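Local coordinates for uncharacterized protein (Xanthomonas axonopodis pv. citri, PDB 3OV5) that is a VirB7 component of the Xanthomonas type IV secretion system at the outer membrane, with a globular domain like the N0 domain of outer membrane transport proteins, at residues T17-E20 with R21-A24. Residues are numbered along the deposited sequence; the frame is centred on the assembly and turned at random.
Sequences TMLE and RWAA
Met18 lays its methyl CE over one face of the Trp22 indole, while at the ring's edge, in its plane, sits NH2 of Arg21. Met18 CE stands 4.1 Å from the centroid of the Trp22 six-membered ring, a CH-pi contact offset toward the rim. SD of Met18 lies obliquely beside the five-membered ring, which makes this a Met-aromatic pair. Methionine suits the place because its unbranched chain runs out with CG anti to the backbone N (chi1 -176°), then bends at the sulfur (chi3 71°) to turn CE onto the benzo part. Leu19 meets the indole obliquely, its CD2 3.6 Å from Trp22 CE3. The pair Met18 and Trp22 is also joined through the backbone, Trp22 N giving a 2.9 Å hydrogen bond to Met18 O. Trp22 is buried, and its one polar side-chain atom, NE1, bonds to Gln7 O; Arg21 forms salt bridges with Asp12 and Asp25. The small side chain of Ala23 touches Leu77, consistent with close approach of the helix to strand 76-81, whereas the charged carboxylate of exposed Glu20 can be solvated. Such packing between side chains three and four residues apart, on a helix whose apolar residues face helix 52-63 and strand 76-81, is part of the apolar core of this N0-like domain.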
# COMPACT_ATOMS: atom_id res chain seq x y z
N THR A 17 -1.62 4.46 7.11
CA THR A 17 -0.44 5.09 7.70
C THR A 17 0.86 4.48 7.17
O THR A 17 1.86 5.20 6.99
CB THR A 17 -0.53 5.12 9.22
OG1 THR A 17 -0.62 3.83 9.77
CG2 THR A 17 -1.69 6.02 9.69
N MET A 18 0.88 3.17 6.91
CA MET A 18 2.03 2.58 6.26
C MET A 18 2.24 3.23 4.90
O MET A 18 3.37 3.60 4.52
CB MET A 18 1.88 1.07 6.10
CG MET A 18 3.14 0.43 5.52
SD MET A 18 3.00 -1.35 5.31
CE MET A 18 1.82 -1.40 3.93
N LEU A 19 1.17 3.34 4.13
CA LEU A 19 1.28 3.94 2.80
C LEU A 19 1.66 5.42 2.86
O LEU A 19 2.33 5.91 1.97
CB LEU A 19 -0.01 3.71 2.02
CG LEU A 19 -0.16 2.27 1.52
CD1 LEU A 19 -1.56 2.09 0.96
CD2 LEU A 19 0.88 1.96 0.48
N GLU A 20 1.22 6.16 3.88
CA GLU A 20 1.67 7.53 4.03
C GLU A 20 3.21 7.55 4.14
O GLU A 20 3.87 8.42 3.55
CB GLU A 20 1.07 8.18 5.29
CG GLU A 20 -0.37 8.54 5.14
CD GLU A 20 -1.03 8.95 6.44
OE1 GLU A 20 -2.23 9.33 6.36
OE2 GLU A 20 -0.40 8.89 7.51
N ARG A 21 3.77 6.59 4.90
CA ARG A 21 5.22 6.51 5.02
C ARG A 21 5.86 6.11 3.69
O ARG A 21 6.85 6.74 3.27
CB ARG A 21 5.62 5.60 6.17
CG ARG A 21 7.12 5.59 6.37
CD ARG A 21 7.57 4.73 7.58
NE ARG A 21 7.18 3.34 7.38
CZ ARG A 21 7.79 2.51 6.54
NH1 ARG A 21 8.92 2.85 5.94
NH2 ARG A 21 7.28 1.31 6.32
N TRP A 22 5.35 5.06 3.04
CA TRP A 22 5.93 4.69 1.74
C TRP A 22 5.91 5.88 0.78
O TRP A 22 6.85 6.10 0.03
CB TRP A 22 5.17 3.54 1.11
CG TRP A 22 5.34 2.20 1.79
CD1 TRP A 22 5.95 1.90 2.99
CD2 TRP A 22 4.85 0.95 1.28
NE1 TRP A 22 5.87 0.54 3.25
CE2 TRP A 22 5.20 -0.06 2.21
CE3 TRP A 22 4.16 0.59 0.11
CZ2 TRP A 22 4.88 -1.41 2.00
CZ3 TRP A 22 3.84 -0.74 -0.09
CH2 TRP A 22 4.19 -1.71 0.85
N ALA A 23 4.81 6.63 0.78
CA ALA A 23 4.65 7.78 -0.12
C ALA A 23 5.69 8.87 0.24
O ALA A 23 6.42 9.38 -0.62
CB ALA A 23 3.25 8.34 -0.06
N ALA A 24 5.78 9.20 1.53
CA ALA A 24 6.75 10.20 2.01
C ALA A 24 8.17 9.77 1.66
O ALA A 24 9.02 10.60 1.30
CB ALA A 24 6.60 10.38 3.50